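PDB 6RO8: cytochrome P450 RhF from Acinetobacter radioresistens, which probably oxidises organic substrates at a thiolate-ligated heme, this chain being the heme domain of a longer P450 monooxygenase that also carries an iron-sulfur domain. Local coordinates for residues A[95-101]-A[210-215]; A[164-170]-A[187-191]; A[194-198]-A[269-273]. One frame throughout, in Å; residues are numbered along the deposited sequence.

Contact 1. Residues A[95-101]-A[210-215]; sequences CPEALKI and QLEVAE
Glu-215 OE1 is held by two groups, the hydroxyl of Tyr-105 and the amide NE2 of Gln-219, while its bent chain rests against Ile-101, with OE2 3.9 Å from Ile-101 CG2. Ile-101 makes the largest single contribution to the contact. Its CG2 lies anti to its backbone N (the CG1 torsion, chi1, is -74°), which sends the two branches to different targets. CG2 packs over the turn at Ala-214 and comes 3.9 Å from Ala-214 CB. CD1 reaches 3.7 Å from Leu-211 CG, the two side chains crossing at about a right angle. One turn earlier on the first helix, Ala-98 CB meets Ala-214 CB, 3.8 Å apart. The axes of 96-101 and 210-215 come within 8.7 Å, 17° apart and in the same direction, a spacing consistent with small residues at the crossing. At the N-cap residue Cys-95, CB lies 3.4 Å from Gln-210 OE1; this is packing, while the other end of the same amide, NE2, bonds to Pro-205 O. Polar bonding thus stays at the margins of an apolar seam. The seam lays helix 96-104, which probably corresponds to the B' helix of P450s, along the early turns of helix 207-233, the G helix by its place in the fold.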
loop_
_atom_site.group_PDB
_atom_site.type_symbol
_atom_site.label_atom_id
_atom_site.label_comp_id
_atom_site.label_asym_id
_atom_site.label_seq_id
_atom_site.Cartn_x
_atom_site.Cartn_y
_atom_site.Cartn_z
ATOM N N CYS A 95 14.587 -9.896 -16.812
ATOM C CA CYS A 95 15.541 -10.646 -17.600
ATOM C C CYS A 95 14.805 -11.319 -18.759
ATOM O O CYS A 95 13.621 -11.659 -18.637
ATOM C CB CYS A 95 16.303 -11.661 -16.726
ATOM S SG CYS A 95 18.033 -11.086 -16.188
ATOM N N PRO A 96 15.455 -11.476 -19.912
ATOM C CA PRO A 96 14.728 -11.855 -21.138
ATOM C C PRO A 96 13.929 -13.140 -21.042
ATOM O O PRO A 96 12.914 -13.295 -21.738
ATOM C CB PRO A 96 15.858 -12.007 -22.172
ATOM C CG PRO A 96 16.925 -11.145 -21.722
ATOM C CD PRO A 96 16.870 -11.194 -20.172
ATOM N N GLU A 97 14.399 -14.100 -20.247
ATOM C CA GLU A 97 13.654 -15.342 -20.103
ATOM C C GLU A 97 12.408 -15.141 -19.236
ATOM O O GLU A 97 11.426 -15.882 -19.368
ATOM C CB GLU A 97 14.569 -16.437 -19.546
ATOM C CG GLU A 97 15.733 -16.817 -20.454
ATOM C CD GLU A 97 15.317 -17.552 -21.738
ATOM O OE1 GLU A 97 16.121 -17.592 -22.706
ATOM O OE2 GLU A 97 14.191 -18.095 -21.779
ATOM N N ALA A 98 12.409 -14.135 -18.368
ATOM C CA ALA A 98 11.171 -13.774 -17.691
ATOM C C ALA A 98 10.174 -13.171 -18.672
ATOM O O ALA A 98 8.964 -13.408 -18.567
ATOM C CB ALA A 98 11.461 -12.801 -16.550
ATOM N N LEU A 99 10.668 -12.404 -19.643
ATOM C CA LEU A 99 9.780 -11.703 -20.557
ATOM C C LEU A 99 8.961 -12.686 -21.379
ATOM O O LEU A 99 7.803 -12.404 -21.716
ATOM C CB LEU A 99 10.595 -10.767 -21.451
ATOM C CG LEU A 99 11.028 -9.481 -20.731
ATOM C CD1 LEU A 99 11.840 -8.570 -21.624
ATOM C CD2 LEU A 99 9.807 -8.747 -20.189
ATOM N N LYS A 100 9.510 -13.863 -21.669
ATOM C CA LYS A 100 8.748 -14.812 -22.455
ATOM C C LYS A 100 7.920 -15.764 -21.619
ATOM O O LYS A 100 6.922 -16.293 -22.127
ATOM C CB LYS A 100 9.645 -15.613 -23.338
ATOM C CG LYS A 100 9.642 -15.003 -24.643
ATOM C CD LYS A 100 10.200 -13.522 -24.656
ATOM C CE LYS A 100 9.822 -12.748 -25.908
ATOM N NZ LYS A 100 9.931 -13.654 -27.059
ATOM N N ILE A 101 8.230 -15.911 -20.331
ATOM C CA ILE A 101 7.270 -16.572 -19.468
ATOM C C ILE A 101 5.976 -15.781 -19.517
ATOM O O ILE A 101 4.905 -16.315 -19.838
ATOM C CB ILE A 101 7.833 -16.714 -18.042
ATOM C CG1 ILE A 101 8.900 -17.805 -17.993
ATOM C CG2 ILE A 101 6.701 -16.997 -17.060
ATOM C CD1 ILE A 101 9.903 -17.663 -16.837
ATOM N N GLN A 210 13.668 -14.780 -10.253
ATOM C CA GLN A 210 13.047 -13.992 -11.315
ATOM C C GLN A 210 12.147 -14.851 -12.196
ATOM O O GLN A 210 11.049 -14.426 -12.582
ATOM C CB GLN A 210 14.127 -13.293 -12.145
ATOM C CG GLN A 210 14.721 -12.070 -11.445
ATOM C CD GLN A 210 15.967 -11.533 -12.132
ATOM O OE1 GLN A 210 16.223 -11.833 -13.300
ATOM N NE2 GLN A 210 16.761 -10.748 -11.400
ATOM N N LEU A 211 12.575 -16.075 -12.498
ATOM C CA LEU A 211 11.733 -16.954 -13.301
ATOM C C LEU A 211 10.472 -17.352 -12.540
ATOM O O LEU A 211 9.361 -17.259 -13.074
ATOM C CB LEU A 211 12.526 -18.183 -13.725
ATOM C CG LEU A 211 13.193 -18.085 -15.092
ATOM C CD1 LEU A 211 13.767 -16.698 -15.333
ATOM C CD2 LEU A 211 14.285 -19.142 -15.212
ATOM N N GLU A 212 10.627 -17.806 -11.290
ATOM C CA GLU A 212 9.468 -18.179 -10.485
ATOM C C GLU A 212 8.498 -17.024 -10.372
ATOM O O GLU A 212 7.284 -17.203 -10.528
ATOM C CB GLU A 212 9.907 -18.617 -9.089
ATOM C CG GLU A 212 11.201 -19.407 -9.063
ATOM C CD GLU A 212 11.540 -19.908 -7.671
ATOM O OE1 GLU A 212 12.454 -20.756 -7.556
ATOM O OE2 GLU A 212 10.892 -19.446 -6.700
ATOM N N VAL A 213 9.016 -15.825 -10.101
ATOM C CA VAL A 213 8.153 -14.654 -9.968
ATOM C C VAL A 213 7.414 -14.391 -11.273
ATOM O O VAL A 213 6.213 -14.081 -11.270
ATOM C CB VAL A 213 8.968 -13.425 -9.519
ATOM C CG1 VAL A 213 8.046 -12.262 -9.291
ATOM C CG2 VAL A 213 9.732 -13.731 -8.239
ATOM N N ALA A 214 8.118 -14.517 -12.406
ATOM C CA ALA A 214 7.477 -14.332 -13.703
ATOM C C ALA A 214 6.361 -15.349 -13.909
ATOM O O ALA A 214 5.241 -14.988 -14.293
ATOM C CB ALA A 214 8.511 -14.420 -14.824
ATOM N N GLU A 215 6.655 -16.630 -13.667
ATOM C CA GLU A 215 5.609 -17.649 -13.649
ATOM C C GLU A 215 4.445 -17.229 -12.753
ATOM O O GLU A 215 3.286 -17.218 -13.183
ATOM C CB GLU A 215 6.194 -18.983 -13.189
ATOM C CG GLU A 215 6.686 -19.855 -14.332
ATOM C CD GLU A 215 5.555 -20.312 -15.236
ATOM O OE1 GLU A 215 4.381 -20.227 -14.812
ATOM O OE2 GLU A 215 5.835 -20.750 -16.373
#

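Contact 2. Residues A[164-170]-A[187-191]; sequences VQEMLWE and MQELR
The guanidinium of Arg-191 lies flat on the indole of Trp-169, their planes 22° apart. Arg-191 CZ sits 3.5 Å from the centroid of the five-membered ring, nearly on its normal, which meets the geometry of a cation-pi contact. One step back along the chain, Arg-191 CD stands 3.9 Å from the centroid of the six-membered ring as a CH-pi contact, so one arginine spans both rings. It can do this because its chain is extended from CG to NE and runs across the indole. Trp-169 adopts the less common rotamer in which CG is wedged between backbone N and carbonyl carbon (chi1 79°), turning the ring out to helix 187-202. On the opposite face lies the CB of Glu-170, whose carboxylate pairs with Lys-151. The ring's rotation is fixed by a nearly straight hydrogen bond from Trp-169 NE1 to Gln-165 OE1, 3.1 Å and 170°, in the indole plane but above the amide's carbonyl plane. Gln-165 reaches there by a bend at chi2. Elsewhere, Trp-169 CH2 packs 4.0 Å from Met-187 CB, and Met-187 CE curls back to 3.7 Å from Glu-170 CG. Chemically, the indole spends its N-H at the edge and its pi cloud on a face, and bonding to Gln-165 would probably make that face a slightly richer partner for the arginine's positive charge.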
loop_
_atom_site.group_PDB
_atom_site.type_symbol
_atom_site.label_atom_id
_atom_site.label_comp_id
_atom_site.label_asym_id
_atom_site.label_seq_id
_atom_site.Cartn_x
_atom_site.Cartn_y
_atom_site.Cartn_z
ATOM N N VAL A 164 -0.222 -11.925 12.612
ATOM C CA VAL A 164 -0.209 -11.934 11.151
ATOM C C VAL A 164 -0.864 -13.210 10.640
ATOM O O VAL A 164 -1.827 -13.173 9.862
ATOM C CB VAL A 164 1.226 -11.785 10.609
ATOM C CG1 VAL A 164 1.236 -12.004 9.101
ATOM C CG2 VAL A 164 1.801 -10.413 10.950
ATOM N N GLN A 165 -0.381 -14.356 11.115
ATOM C CA GLN A 165 -0.903 -15.636 10.661
ATOM C C GLN A 165 -2.287 -15.950 11.218
ATOM O O GLN A 165 -3.049 -16.660 10.559
ATOM C CB GLN A 165 0.081 -16.757 11.000
ATOM C CG GLN A 165 0.052 -17.897 9.986
ATOM C CD GLN A 165 0.057 -17.413 8.529
ATOM O OE1 GLN A 165 -0.755 -17.869 7.709
ATOM N NE2 GLN A 165 0.975 -16.486 8.202
ATOM N N GLU A 166 -2.654 -15.410 12.378
ATOM C CA GLU A 166 -3.993 -15.704 12.881
ATOM C C GLU A 166 -5.063 -14.920 12.133
ATOM O O GLU A 166 -6.129 -15.466 11.828
ATOM C CB GLU A 166 -4.091 -15.423 14.387
ATOM C CG GLU A 166 -2.973 -16.044 15.219
ATOM C CD GLU A 166 -3.208 -17.513 15.549
ATOM O OE1 GLU A 166 -2.224 -18.192 15.957
ATOM O OE2 GLU A 166 -4.366 -17.974 15.408
ATOM N N MET A 167 -4.814 -13.653 11.823
ATOM C CA MET A 167 -5.916 -12.849 11.308
ATOM C C MET A 167 -5.468 -11.731 10.367
ATOM O O MET A 167 -6.226 -11.347 9.464
ATOM C CB MET A 167 -6.733 -12.242 12.470
ATOM C CG MET A 167 -5.917 -11.376 13.439
ATOM S SD MET A 167 -6.810 -10.767 14.888
ATOM C CE MET A 167 -8.443 -10.585 14.274
ATOM N N LEU A 168 -4.233 -11.231 10.525
ATOM C CA LEU A 168 -3.932 -9.911 9.975
ATOM C C LEU A 168 -3.833 -9.914 8.446
ATOM O O LEU A 168 -4.161 -8.905 7.823
ATOM C CB LEU A 168 -2.667 -9.332 10.623
ATOM C CG LEU A 168 -2.861 -8.707 12.027
ATOM C CD1 LEU A 168 -1.640 -7.911 12.467
ATOM C CD2 LEU A 168 -4.149 -7.847 12.193
ATOM N N TRP A 169 -3.411 -11.011 7.808
ATOM C CA TRP A 169 -3.509 -11.041 6.351
ATOM C C TRP A 169 -4.789 -11.704 5.853
ATOM O O TRP A 169 -5.328 -11.312 4.810
ATOM C CB TRP A 169 -2.286 -11.734 5.731
ATOM C CG TRP A 169 -2.285 -13.218 5.765
ATOM C CD1 TRP A 169 -1.691 -14.015 6.700
ATOM C CD2 TRP A 169 -2.873 -14.103 4.799
ATOM N NE1 TRP A 169 -1.886 -15.344 6.389
ATOM C CE2 TRP A 169 -2.613 -15.425 5.230
ATOM C CE3 TRP A 169 -3.607 -13.908 3.620
ATOM C CZ2 TRP A 169 -3.058 -16.540 4.523
ATOM C CZ3 TRP A 169 -4.045 -15.011 2.924
ATOM C CH2 TRP A 169 -3.772 -16.313 3.377
ATOM N N GLU A 170 -5.320 -12.666 6.598
ATOM C CA GLU A 170 -6.433 -13.448 6.083
ATOM C C GLU A 170 -7.727 -12.636 6.050
ATOM O O GLU A 170 -8.498 -12.726 5.089
ATOM C CB GLU A 170 -6.587 -14.687 6.941
ATOM C CG GLU A 170 -7.071 -15.911 6.255
ATOM C CD GLU A 170 -7.367 -16.951 7.288
ATOM O OE1 GLU A 170 -6.602 -16.995 8.281
ATOM O OE2 GLU A 170 -8.379 -17.670 7.151
ATOM N N MET A 187 -6.652 -19.445 -0.504
ATOM C CA MET A 187 -6.184 -18.162 -0.014
ATOM C C MET A 187 -4.677 -18.127 0.122
ATOM O O MET A 187 -4.072 -17.059 -0.026
ATOM C CB MET A 187 -6.838 -17.855 1.323
ATOM C CG MET A 187 -8.328 -17.954 1.240
ATOM S SD MET A 187 -9.079 -16.333 1.239
ATOM C CE MET A 187 -8.702 -15.857 2.926
ATOM N N GLN A 188 -4.055 -19.269 0.416
ATOM C CA GLN A 188 -2.604 -19.311 0.346
ATOM C C GLN A 188 -2.134 -19.122 -1.091
ATOM O O GLN A 188 -1.082 -18.511 -1.326
ATOM C CB GLN A 188 -2.077 -20.617 0.945
ATOM C CG GLN A 188 -1.976 -20.610 2.485
ATOM C CD GLN A 188 -1.037 -19.523 3.043
ATOM O OE1 GLN A 188 -0.149 -19.022 2.340
ATOM N NE2 GLN A 188 -1.234 -19.161 4.314
ATOM N N GLU A 189 -2.918 -19.595 -2.064
ATOM C CA GLU A 189 -2.582 -19.363 -3.465
ATOM C C GLU A 189 -2.798 -17.904 -3.844
ATOM O O GLU A 189 -1.962 -17.295 -4.525
ATOM C CB GLU A 189 -3.411 -20.279 -4.358
ATOM C CG GLU A 189 -2.745 -20.627 -5.678
ATOM C CD GLU A 189 -1.486 -21.475 -5.516
ATOM O OE1 GLU A 189 -1.260 -22.029 -4.413
ATOM O OE2 GLU A 189 -0.721 -21.587 -6.500
ATOM N N LEU A 190 -3.924 -17.327 -3.421
ATOM C CA LEU A 190 -4.129 -15.899 -3.615
ATOM C C LEU A 190 -3.011 -15.107 -2.969
ATOM O O LEU A 190 -2.556 -14.092 -3.515
ATOM C CB LEU A 190 -5.468 -15.474 -3.032
ATOM C CG LEU A 190 -6.613 -15.649 -4.017
ATOM C CD1 LEU A 190 -7.920 -15.813 -3.273
ATOM C CD2 LEU A 190 -6.648 -14.453 -4.920
ATOM N N ARG A 191 -2.549 -15.569 -1.806
ATOM C CA ARG A 191 -1.490 -14.861 -1.110
ATOM C C ARG A 191 -0.201 -14.849 -1.927
ATOM O O ARG A 191 0.407 -13.789 -2.120
ATOM C CB ARG A 191 -1.264 -15.477 0.260
ATOM C CG ARG A 191 -0.538 -14.543 1.188
ATOM C CD ARG A 191 0.146 -15.322 2.274
ATOM N NE ARG A 191 0.701 -14.445 3.300
ATOM C CZ ARG A 191 0.959 -14.830 4.547
ATOM N NH1 ARG A 191 0.700 -16.080 4.924
ATOM N NH2 ARG A 191 1.473 -13.967 5.414
#

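Contact 3. Residues A[194-198]-A[269-273]; sequences AVAHT and VAAHE. With HEM (protoporphyrin IX containing Fe), chain B; HIS (histidine), chain C.
Val-269 meets Ala-194 and Glu-273 meets Thr-198 where the kinked I-helix region of the P450 fold turns side chains to helix 187-202, the F helix by its place in the fold; Ala-270 to Thr-274 match the family's oxygen-binding signature with its acid-alcohol pair. Val-269 points between three residues of helix 187-202. Its CG2 lies 3.8 Å from Ala-194 CB, while CG1 goes 3.9 Å from Thr-198 CG2. The imidazole of His-197 completes this cluster: its chain, with CG anti to the backbone N (chi1 171°), crosses Val-269 at a slant, and CG1 of the valine lies at the ring edge, in plane. The same imidazole stands edge-to-face with Trp-202, and Phe-220 of helix 207-233 touches both His-197 and Val-269. Glu-273 approaches Thr-198 from the opposite direction, extended beyond CG, and its carboxylate faces the threonine's methyl CG2. The hydroxyl is turned elsewhere, as Thr-198 OG1 donates to Val-195 O within its own helix at 3.3 Å. None of the polar atoms of the two segments are hydrogen-bonded to one another, and the acid is met by a carbon group here. The backbone of 269-273 runs on between this packing and the cofactor. Ala-270 lines the pocket of a bound free histidine, and both Ala-270 and Ala-271 border the heme. Ala-271 O lies 3.3 Å from the heme methyl carbon CMC, and a water on the same, distal side of the heme is bound to the iron at 2.3 Å.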
loop_
_atom_site.group_PDB
_atom_site.type_symbol
_atom_site.label_atom_id
_atom_site.label_comp_id
_atom_site.label_asym_id
_atom_site.label_seq_id
_atom_site.Cartn_x
_atom_site.Cartn_y
_atom_site.Cartn_z
ATOM N N ALA A 194 -0.101 -12.464 -4.648
ATOM C CA ALA A 194 0.168 -11.087 -4.252
ATOM C C ALA A 194 1.655 -10.853 -4.027
ATOM O O ALA A 194 2.184 -9.789 -4.379
ATOM C CB ALA A 194 -0.612 -10.742 -2.990
ATOM N N VAL A 195 2.344 -11.826 -3.424
ATOM C CA VAL A 195 3.787 -11.702 -3.262
ATOM C C VAL A 195 4.455 -11.569 -4.620
ATOM O O VAL A 195 5.293 -10.681 -4.836
ATOM C CB VAL A 195 4.352 -12.895 -2.475
ATOM C CG1 VAL A 195 5.870 -12.774 -2.384
ATOM C CG2 VAL A 195 3.729 -12.947 -1.087
ATOM N N ALA A 196 4.076 -12.435 -5.565
ATOM C CA ALA A 196 4.723 -12.404 -6.874
ATOM C C ALA A 196 4.500 -11.063 -7.547
ATOM O O ALA A 196 5.423 -10.501 -8.145
ATOM C CB ALA A 196 4.220 -13.538 -7.766
ATOM N N HIS A 197 3.294 -10.509 -7.415
ATOM C CA HIS A 197 3.034 -9.218 -8.039
ATOM C C HIS A 197 3.841 -8.093 -7.388
ATOM O O HIS A 197 4.331 -7.195 -8.087
ATOM C CB HIS A 197 1.548 -8.914 -7.997
ATOM C CG HIS A 197 1.225 -7.523 -8.421
ATOM N ND1 HIS A 197 0.587 -6.623 -7.593
ATOM C CD2 HIS A 197 1.486 -6.863 -9.574
ATOM C CE1 HIS A 197 0.453 -5.472 -8.229
ATOM N NE2 HIS A 197 0.988 -5.593 -9.431
ATOM N N THR A 198 4.004 -8.113 -6.056
ATOM C CA THR A 198 4.688 -6.983 -5.428
ATOM C C THR A 198 6.204 -7.090 -5.560
ATOM O O THR A 198 6.865 -6.099 -5.896
ATOM C CB THR A 198 4.298 -6.841 -3.954
ATOM O OG1 THR A 198 4.904 -7.893 -3.201
ATOM C CG2 THR A 198 2.767 -6.872 -3.761
ATOM N N VAL A 269 -4.673 -7.356 -5.301
ATOM C CA VAL A 269 -3.625 -7.167 -4.321
ATOM C C VAL A 269 -3.857 -5.902 -3.505
ATOM O O VAL A 269 -3.734 -5.920 -2.276
ATOM C CB VAL A 269 -2.244 -7.143 -5.015
ATOM C CG1 VAL A 269 -1.117 -6.744 -4.039
ATOM C CG2 VAL A 269 -1.967 -8.508 -5.688
ATOM N N ALA A 270 -4.236 -4.808 -4.175
ATOM C CA ALA A 270 -4.339 -3.508 -3.525
ATOM C C ALA A 270 -5.517 -3.411 -2.547
ATOM O O ALA A 270 -5.428 -2.672 -1.560
ATOM C CB ALA A 270 -4.439 -2.415 -4.587
ATOM N N ALA A 271 -6.598 -4.169 -2.763
ATOM C CA ALA A 271 -7.753 -4.085 -1.876
ATOM C C ALA A 271 -7.518 -4.724 -0.512
ATOM O O ALA A 271 -8.425 -4.712 0.327
ATOM C CB ALA A 271 -8.982 -4.728 -2.528
ATOM N N HIS A 272 -6.336 -5.276 -0.249
ATOM C CA HIS A 272 -6.167 -5.906 1.050
ATOM C C HIS A 272 -4.737 -5.830 1.569
ATOM O O HIS A 272 -4.537 -5.654 2.775
ATOM C CB HIS A 272 -6.650 -7.361 0.992
ATOM C CG HIS A 272 -5.735 -8.273 0.245
ATOM N ND1 HIS A 272 -4.786 -9.043 0.876
ATOM C CD2 HIS A 272 -5.626 -8.544 -1.077
ATOM C CE1 HIS A 272 -4.122 -9.742 -0.028
ATOM N NE2 HIS A 272 -4.616 -9.461 -1.219
ATOM N N GLU A 273 -3.742 -5.937 0.685
ATOM C CA GLU A 273 -2.368 -6.096 1.157
ATOM C C GLU A 273 -1.890 -4.885 1.957
ATOM O O GLU A 273 -1.241 -5.048 3.001
ATOM C CB GLU A 273 -1.415 -6.369 -0.004
ATOM C CG GLU A 273 -0.065 -6.847 0.514
ATOM C CD GLU A 273 1.043 -6.782 -0.513
ATOM O OE1 GLU A 273 1.468 -7.860 -0.988
ATOM O OE2 GLU A 273 1.494 -5.661 -0.831
HETATM C CHA HEM B . -4.738 4.664 -4.563
HETATM C CHB HEM B . -2.490 3.590 -0.381
HETATM C CHC HEM B . -6.007 0.431 0.811
HETATM C CHD HEM B . -7.952 1.187 -3.576
HETATM C C1A HEM B . -3.803 4.647 -3.550
HETATM C C2A HEM B . -2.560 5.396 -3.491
HETATM C C3A HEM B . -1.948 5.101 -2.350
HETATM C C4A HEM B . -2.764 4.143 -1.623
HETATM C CMA HEM B . -0.595 5.690 -1.899
HETATM C CAA HEM B . -2.034 6.383 -4.558
HETATM C CBA HEM B . -2.397 7.778 -4.088
HETATM C CGA HEM B . -2.006 8.822 -5.098
HETATM O O1A HEM B . -1.423 8.464 -6.150
HETATM O O2A HEM B . -2.289 10.015 -4.838
HETATM C C1B HEM B . -3.280 2.723 0.336
HETATM C C2B HEM B . -3.071 2.339 1.719
HETATM C C3B HEM B . -4.037 1.449 2.048
HETATM C C4B HEM B . -4.892 1.253 0.885
HETATM C CMB HEM B . -1.912 2.891 2.594
HETATM C CAB HEM B . -4.312 0.735 3.393
HETATM C CBB HEM B . -3.732 1.030 4.556
HETATM C C1C HEM B . -6.850 0.351 -0.275
HETATM C C2C HEM B . -8.028 -0.487 -0.426
HETATM C C3C HEM B . -8.548 -0.251 -1.652
HETATM C C4C HEM B . -7.726 0.730 -2.303
HETATM C CMC HEM B . -8.545 -1.448 0.666
HETATM C CAC HEM B . -9.790 -0.836 -2.380
HETATM C CBC HEM B . -10.568 -1.774 -1.838
HETATM C C1D HEM B . -7.253 2.164 -4.240
HETATM C C2D HEM B . -7.533 2.645 -5.572
HETATM C C3D HEM B . -6.661 3.608 -5.847
HETATM C C4D HEM B . -5.783 3.778 -4.695
HETATM C CMD HEM B . -8.640 2.141 -6.523
HETATM C CAD HEM B . -6.604 4.371 -7.190
HETATM C CBD HEM B . -7.512 5.592 -7.199
HETATM C CGD HEM B . -7.074 6.524 -8.305
HETATM O O1D HEM B . -6.109 6.182 -9.022
HETATM O O2D HEM B . -7.671 7.616 -8.477
HETATM N NA HEM B . -3.881 3.887 -2.402
HETATM N NB HEM B . -4.394 2.043 -0.136
HETATM N NC HEM B . -6.704 1.073 -1.447
HETATM N ND HEM B . -6.180 2.881 -3.733
HETATM FE FE HEM B . -5.317 2.451 -1.916
HETATM N N HIS C . -1.003 -1.471 -4.585
HETATM C CA HIS C . -1.107 -0.309 -3.710
HETATM C C HIS C . -2.026 -0.590 -2.525
HETATM O O HIS C . -2.321 0.327 -1.746
HETATM C CB HIS C . -1.612 0.906 -4.490
HETATM C CG HIS C . -2.697 0.587 -5.469
HETATM N ND1 HIS C . -3.894 1.273 -5.504
HETATM C CD2 HIS C . -2.769 -0.346 -6.448
HETATM C CE1 HIS C . -4.654 0.776 -6.465
HETATM N NE2 HIS C . -3.995 -0.207 -7.052
HETATM O OXT HIS C . -2.480 -1.719 -2.332
HETATM O O HOH W 1 -4.047 0.907 -3.057
#

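Contact 3 is the core member, with four of its five touching residues buried and the heme beside it, whereas contacts 1 and 2 are partly buried and lie away from the annotated sites. Helix 187-202 serves both contact 2, at its start, and contact 3, a turn further on; helix 207-233, next in the chain, serves contact 1, and Val-213 CG1 packs 3.4 Å from Ala-196 O to bring contacts 1 and 3 together. Contacts 1 and 3 rest on aliphatic packing, contact 1 with polar groups at its edges and contact 3 with a single acid taken into it. Contact 2 differs in using a charged group on an aromatic face.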